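Local coordinates for protein Poly(Beta-D-mannuronate) lyase (Pseudopedobacter saltans, PDB 7O79) that probably cleaves alginate at its mannuronate linkages, as a polysaccharide lyase of family 6 built on a parallel beta-helix, at residues A[122-136]-A[150-164]. Residues are numbered along the deposited sequence; the frame is centred on the assembly and turned at random.
Sequences FRGNNNLMQYCSFKG and NSRYNTVQYCYFKDI. With PO4 (phosphate ion), chain B.
With CG anti to the carbonyl carbon in both Asn-127 (chi1 -58°) and Asn-154 (chi1 -60°), the two amides run side by side in neighbouring coils of the parallel beta-helix, equivalent asparagines at the same bend of successive coils. Asn-154 OD1 accepts hydrogen bonds from the backbone N of Asn-127 at 2.8 Å, in the carbonyl plane, and from Asn-127 ND2 at 3.0 Å, tilted from that plane. Asn-154 ND2 donates to Gly-124 O at 2.9 Å and is also hydrogen-bonded to Asn-146 OD1, so a short amide, donor and acceptor at once, suits this buried bend. A leucine in its place would probably leave the Asn-127 N-H and Gly-124 O without these partners inside the turn. Strands 128-130 and 155-157 then pair in register, as do 133-135 and 160-162. Inward, the buried rings of Phe-134 and Phe-161, flat and apolar as the interior requires, lie near parallel but slid apart, Phe-134 CD2 being 3.4 Å from Phe-161 CE2. On the outer side Tyr-158 CB sits over one face of the Tyr-131 ring. The extended chains of Gln-130 and Gln-157 lie side by side with their amides nearly coplanar; able to give and accept, they join through Gln-157 NE2, which donates to Gln-130 OE1 at 2.8 Å, almost straight along its C=O.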
loop_
_atom_site.group_PDB
_atom_site.type_symbol
_atom_site.label_atom_id
_atom_site.label_comp_id
_atom_site.label_asym_id
_atom_site.label_seq_id
_atom_site.Cartn_x
_atom_site.Cartn_y
_atom_site.Cartn_z
ATOM N N PHE A 122 -0.361 2.124 12.008
ATOM C CA PHE A 122 -1.602 2.807 12.357
ATOM C C PHE A 122 -2.510 1.887 13.160
ATOM O O PHE A 122 -2.794 0.759 12.739
ATOM C CB PHE A 122 -2.325 3.294 11.104
ATOM C CG PHE A 122 -1.641 4.437 10.445
ATOM C CD1 PHE A 122 -1.965 5.732 10.807
ATOM C CD2 PHE A 122 -0.678 4.230 9.462
ATOM C CE1 PHE A 122 -1.342 6.813 10.205
ATOM C CE2 PHE A 122 -0.053 5.323 8.856
ATOM C CZ PHE A 122 -0.378 6.603 9.238
ATOM N N ARG A 123 -2.992 2.393 14.289
ATOM C CA ARG A 123 -3.823 1.618 15.193
ATOM C C ARG A 123 -4.830 2.547 15.882
ATOM O O ARG A 123 -4.960 2.574 17.108
ATOM C CB ARG A 123 -2.921 0.882 16.182
ATOM C CG ARG A 123 -3.583 -0.170 16.971
ATOM C CD ARG A 123 -2.532 -0.836 17.850
ATOM N NE ARG A 123 -3.129 -1.396 19.055
ATOM C CZ ARG A 123 -3.793 -0.686 19.970
ATOM N NH1 ARG A 123 -3.943 0.638 19.850
ATOM N NH2 ARG A 123 -4.298 -1.305 21.030
ATOM N N GLY A 124 -5.549 3.322 15.079
ATOM C CA GLY A 124 -6.444 4.372 15.532
ATOM C C GLY A 124 -6.985 5.080 14.306
ATOM O O GLY A 124 -6.662 4.724 13.167
ATOM N N ASN A 125 -7.807 6.103 14.535
ATOM C CA ASN A 125 -8.617 6.640 13.447
ATOM C C ASN A 125 -8.271 8.067 13.039
ATOM O O ASN A 125 -7.821 8.891 13.838
ATOM C CB ASN A 125 -10.109 6.553 13.781
ATOM C CG ASN A 125 -10.504 5.179 14.252
ATOM O OD1 ASN A 125 -10.543 4.226 13.460
ATOM N ND2 ASN A 125 -10.813 5.059 15.533
ATOM N N ASN A 126 -8.499 8.348 11.762
ATOM C CA ASN A 126 -8.369 9.701 11.223
ATOM C C ASN A 126 -6.978 10.302 11.438
ATOM O O ASN A 126 -6.834 11.504 11.643
ATOM C CB ASN A 126 -9.460 10.613 11.793
ATOM C CG ASN A 126 -10.834 10.007 11.658
ATOM O OD1 ASN A 126 -11.254 9.187 12.474
ATOM N ND2 ASN A 126 -11.527 10.372 10.597
ATOM N N ASN A 127 -5.944 9.481 11.349
ATOM C CA ASN A 127 -4.584 9.980 11.479
ATOM C C ASN A 127 -3.979 10.340 10.116
ATOM O O ASN A 127 -4.391 9.842 9.064
ATOM C CB ASN A 127 -3.704 8.959 12.205
ATOM C CG ASN A 127 -4.236 8.612 13.600
ATOM O OD1 ASN A 127 -4.113 9.409 14.535
ATOM N ND2 ASN A 127 -4.827 7.422 13.742
ATOM N N LEU A 128 -2.980 11.220 10.152
ATOM C CA LEU A 128 -2.361 11.767 8.951
ATOM C C LEU A 128 -0.844 11.725 9.057
ATOM O O LEU A 128 -0.280 12.134 10.075
ATOM C CB LEU A 128 -2.827 13.205 8.715
ATOM C CG LEU A 128 -2.220 13.946 7.521
ATOM C CD1 LEU A 128 -2.438 13.210 6.212
ATOM C CD2 LEU A 128 -2.844 15.327 7.448
ATOM N N MET A 129 -0.194 11.197 8.021
ATOM C CA MET A 129 1.255 11.282 7.836
ATOM C C MET A 129 1.532 11.935 6.497
ATOM O O MET A 129 1.068 11.435 5.471
ATOM C CB MET A 129 1.936 9.906 7.834
ATOM C CG MET A 129 3.443 9.971 8.052
ATOM S SD MET A 129 4.261 8.369 8.376
ATOM C CE MET A 129 3.957 7.471 6.841
ATOM N N GLN A 130 2.327 13.009 6.489
ATOM C CA GLN A 130 2.611 13.680 5.232
ATOM C C GLN A 130 3.972 14.361 5.297
ATOM O O GLN A 130 4.440 14.738 6.370
ATOM C CB GLN A 130 1.510 14.687 4.873
ATOM C CG GLN A 130 1.337 15.826 5.877
ATOM C CD GLN A 130 0.252 16.808 5.448
ATOM O OE1 GLN A 130 -0.660 16.454 4.696
ATOM N NE2 GLN A 130 0.347 18.046 5.932
ATOM N N TYR A 131 4.607 14.492 4.132
ATOM C CA TYR A 131 5.961 15.053 4.010
ATOM C C TYR A 131 6.955 14.354 4.930
ATOM O O TYR A 131 7.765 14.982 5.612
ATOM C CB TYR A 131 5.961 16.555 4.254
ATOM C CG TYR A 131 5.066 17.257 3.274
ATOM C CD1 TYR A 131 5.466 17.428 1.948
ATOM C CD2 TYR A 131 3.811 17.715 3.647
ATOM C CE1 TYR A 131 4.649 18.064 1.023
ATOM C CE2 TYR A 131 2.995 18.352 2.725
ATOM C CZ TYR A 131 3.426 18.520 1.418
ATOM O OH TYR A 131 2.619 19.149 0.498
ATOM N N CYS A 132 6.905 13.029 4.926
ATOM C CA CYS A 132 7.890 12.232 5.626
ATOM C C CYS A 132 8.681 11.404 4.623
ATOM O O CYS A 132 8.207 11.111 3.522
ATOM C CB CYS A 132 7.227 11.348 6.685
ATOM S SG CYS A 132 6.479 12.284 8.058
ATOM N N SER A 133 9.904 11.034 5.008
ATOM C CA SER A 133 10.821 10.299 4.142
ATOM C C SER A 133 11.306 9.038 4.840
ATOM O O SER A 133 11.588 9.047 6.039
ATOM C CB SER A 133 12.047 11.136 3.735
ATOM O OG SER A 133 11.683 12.222 2.916
ATOM N N PHE A 134 11.437 7.965 4.063
ATOM C CA PHE A 134 11.778 6.649 4.584
ATOM C C PHE A 134 12.783 5.993 3.651
ATOM O O PHE A 134 12.504 5.802 2.463
ATOM C CB PHE A 134 10.515 5.791 4.739
ATOM C CG PHE A 134 9.420 6.475 5.519
ATOM C CD1 PHE A 134 9.403 6.399 6.903
ATOM C CD2 PHE A 134 8.475 7.260 4.882
ATOM C CE1 PHE A 134 8.429 7.025 7.638
ATOM C CE2 PHE A 134 7.487 7.901 5.608
ATOM C CZ PHE A 134 7.461 7.786 6.998
ATOM N N LYS A 135 13.949 5.646 4.186
ATOM C CA LYS A 135 15.034 5.142 3.356
ATOM C C LYS A 135 15.734 3.962 4.017
ATOM O O LYS A 135 16.182 4.065 5.164
ATOM C CB LYS A 135 16.053 6.246 3.068
ATOM C CG LYS A 135 17.187 5.743 2.181
ATOM C CD LYS A 135 18.210 6.818 1.871
ATOM C CE LYS A 135 19.266 6.292 0.905
ATOM N NZ LYS A 135 20.079 5.225 1.544
ATOM N N GLY A 136 15.834 2.847 3.297
ATOM C CA GLY A 136 16.759 1.795 3.663
ATOM C C GLY A 136 16.247 0.691 4.571
ATOM O O GLY A 136 17.057 -0.130 5.020
ATOM N N ASN A 150 -10.346 -1.061 14.578
ATOM C CA ASN A 150 -10.437 0.309 15.091
ATOM C C ASN A 150 -9.361 1.239 14.505
ATOM O O ASN A 150 -8.822 2.114 15.189
ATOM C CB ASN A 150 -10.396 0.299 16.628
ATOM C CG ASN A 150 -10.913 1.586 17.219
ATOM O OD1 ASN A 150 -11.942 2.105 16.790
ATOM N ND2 ASN A 150 -10.200 2.116 18.197
ATOM N N SER A 151 -9.073 1.097 13.187
ATOM C CA SER A 151 -8.038 1.922 12.555
ATOM C C SER A 151 -8.506 2.322 11.137
ATOM O O SER A 151 -8.045 1.843 10.095
ATOM C CB SER A 151 -6.697 1.175 12.565
ATOM O OG SER A 151 -5.653 1.923 11.989
ATOM N N ARG A 152 -9.458 3.250 11.081
ATOM C CA ARG A 152 -10.097 3.669 9.845
ATOM C C ARG A 152 -9.746 5.118 9.534
ATOM O O ARG A 152 -9.469 5.911 10.445
ATOM C CB ARG A 152 -11.623 3.538 9.936
ATOM C CG ARG A 152 -12.127 2.136 10.179
ATOM C CD ARG A 152 -13.645 2.094 10.285
ATOM N NE ARG A 152 -14.148 0.722 10.236
ATOM C CZ ARG A 152 -14.104 -0.126 11.265
ATOM N NH1 ARG A 152 -14.587 -1.361 11.142
ATOM N NH2 ARG A 152 -13.566 0.259 12.415
ATOM N N TYR A 153 -9.793 5.455 8.235
ATOM C CA TYR A 153 -9.651 6.836 7.737
ATOM C C TYR A 153 -8.266 7.427 8.000
ATOM O O TYR A 153 -8.118 8.623 8.240
ATOM C CB TYR A 153 -10.742 7.766 8.292
ATOM C CG TYR A 153 -12.118 7.421 7.763
ATOM C CD1 TYR A 153 -12.536 7.901 6.523
ATOM C CD2 TYR A 153 -12.996 6.636 8.495
ATOM C CE1 TYR A 153 -13.792 7.574 6.012
ATOM C CE2 TYR A 153 -14.249 6.316 8.005
ATOM C CZ TYR A 153 -14.640 6.786 6.776
ATOM O OH TYR A 153 -15.881 6.459 6.300
ATOM N N ASN A 154 -7.239 6.599 7.960
ATOM C CA ASN A 154 -5.873 7.087 8.027
ATOM C C ASN A 154 -5.374 7.415 6.623
ATOM O O ASN A 154 -5.801 6.810 5.634
ATOM C CB ASN A 154 -4.981 6.052 8.709
ATOM C CG ASN A 154 -5.429 5.755 10.135
ATOM O OD1 ASN A 154 -5.620 6.681 10.930
ATOM N ND2 ASN A 154 -5.584 4.465 10.475
ATOM N N THR A 155 -4.496 8.409 6.540
ATOM C CA THR A 155 -4.061 8.965 5.263
ATOM C C THR A 155 -2.549 9.118 5.301
ATOM O O THR A 155 -2.003 9.617 6.289
ATOM C CB THR A 155 -4.744 10.324 4.995
ATOM O OG1 THR A 155 -6.150 10.119 4.815
ATOM C CG2 THR A 155 -4.193 10.990 3.722
ATOM N N VAL A 156 -1.878 8.669 4.240
ATOM C CA VAL A 156 -0.446 8.855 4.060
ATOM C C VAL A 156 -0.267 9.543 2.707
ATOM O O VAL A 156 -0.643 8.977 1.674
ATOM C CB VAL A 156 0.314 7.513 4.091
ATOM C CG1 VAL A 156 1.788 7.711 3.701
ATOM C CG2 VAL A 156 0.153 6.806 5.447
ATOM N N GLN A 157 0.270 10.767 2.706
ATOM C CA GLN A 157 0.367 11.520 1.464
ATOM C C GLN A 157 1.658 12.321 1.412
ATOM O O GLN A 157 2.205 12.708 2.445
ATOM C CB GLN A 157 -0.859 12.438 1.267
ATOM C CG GLN A 157 -1.048 13.477 2.343
ATOM C CD GLN A 157 -2.311 14.298 2.128
ATOM O OE1 GLN A 157 -3.107 14.001 1.244
ATOM N NE2 GLN A 157 -2.505 15.327 2.950
ATOM N N TYR A 158 2.139 12.565 0.186
ATOM C CA TYR A 158 3.343 13.366 -0.043
ATOM C C TYR A 158 4.534 12.841 0.736
ATOM O O TYR A 158 5.397 13.609 1.175
ATOM C CB TYR A 158 3.124 14.851 0.276
ATOM C CG TYR A 158 1.868 15.439 -0.313
ATOM C CD1 TYR A 158 1.700 15.512 -1.684
ATOM C CD2 TYR A 158 0.880 15.977 0.497
ATOM C CE1 TYR A 158 0.554 16.065 -2.235
ATOM C CE2 TYR A 158 -0.266 16.537 -0.043
ATOM C CZ TYR A 158 -0.422 16.576 -1.402
ATOM O OH TYR A 158 -1.559 17.137 -1.946
ATOM N N CYS A 159 4.607 11.526 0.894
ATOM C CA CYS A 159 5.781 10.926 1.493
ATOM C C CYS A 159 6.699 10.351 0.418
ATOM O O CYS A 159 6.345 10.225 -0.757
ATOM C CB CYS A 159 5.376 9.853 2.511
ATOM S SG CYS A 159 4.602 10.565 3.990
ATOM N N TYR A 160 7.904 10.002 0.852
ATOM C CA TYR A 160 8.965 9.551 -0.034
ATOM C C TYR A 160 9.520 8.242 0.514
ATOM O O TYR A 160 10.011 8.201 1.650
ATOM C CB TYR A 160 10.045 10.634 -0.128
ATOM C CG TYR A 160 11.140 10.403 -1.142
ATOM C CD1 TYR A 160 10.935 9.604 -2.261
ATOM C CD2 TYR A 160 12.387 11.007 -0.983
ATOM C CE1 TYR A 160 11.940 9.417 -3.198
ATOM C CE2 TYR A 160 13.405 10.813 -1.909
ATOM C CZ TYR A 160 13.173 10.028 -3.012
ATOM O OH TYR A 160 14.179 9.845 -3.924
ATOM N N PHE A 161 9.446 7.173 -0.290
ATOM C CA PHE A 161 9.945 5.852 0.099
ATOM C C PHE A 161 11.037 5.445 -0.883
ATOM O O PHE A 161 10.758 5.186 -2.058
ATOM C CB PHE A 161 8.821 4.813 0.145
ATOM C CG PHE A 161 7.618 5.248 0.951
ATOM C CD1 PHE A 161 6.621 6.021 0.376
ATOM C CD2 PHE A 161 7.503 4.891 2.292
ATOM C CE1 PHE A 161 5.514 6.430 1.109
ATOM C CE2 PHE A 161 6.396 5.291 3.038
ATOM C CZ PHE A 161 5.403 6.076 2.447
ATOM N N LYS A 162 12.272 5.365 -0.394
ATOM C CA LYS A 162 13.445 5.303 -1.248
ATOM C C LYS A 162 14.381 4.182 -0.815
ATOM O O LYS A 162 14.672 4.043 0.376
ATOM C CB LYS A 162 14.205 6.625 -1.210
ATOM C CG LYS A 162 15.477 6.618 -2.034
ATOM C CD LYS A 162 16.223 7.930 -1.903
ATOM C CE LYS A 162 17.067 8.219 -3.144
ATOM N NZ LYS A 162 17.967 9.391 -2.923
ATOM N N ASP A 163 14.886 3.428 -1.795
ATOM C CA ASP A 163 15.947 2.434 -1.588
ATOM C C ASP A 163 15.602 1.486 -0.443
ATOM O O ASP A 163 16.281 1.423 0.587
ATOM C CB ASP A 163 17.306 3.094 -1.325
ATOM C CG ASP A 163 17.761 4.005 -2.450
ATOM O OD1 ASP A 163 17.453 3.735 -3.628
ATOM O OD2 ASP A 163 18.464 4.985 -2.153
ATOM N N ILE A 164 14.513 0.755 -0.633
ATOM C CA ILE A 164 14.151 -0.282 0.325
ATOM C C ILE A 164 14.769 -1.549 -0.259
ATOM O O ILE A 164 14.258 -2.075 -1.263
ATOM C CB ILE A 164 12.627 -0.384 0.506
ATOM C CG1 ILE A 164 12.024 1.004 0.804
ATOM C CG2 ILE A 164 12.290 -1.406 1.601
ATOM C CD1 ILE A 164 12.585 1.728 2.017
HETATM P P PO4 B . -13.900 -3.111 14.395
HETATM O O1 PO4 B . -12.772 -2.429 13.634
HETATM O O2 PO4 B . -14.496 -2.111 15.370
HETATM O O3 PO4 B . -13.325 -4.292 15.138
HETATM O O4 PO4 B . -14.987 -3.632 13.474
HETATM O O HOH W 1 -12.654 2.591 13.507
HETATM O O HOH W 2 -6.958 10.967 7.514
HETATM O O HOH W 3 21.571 4.466 -1.382
#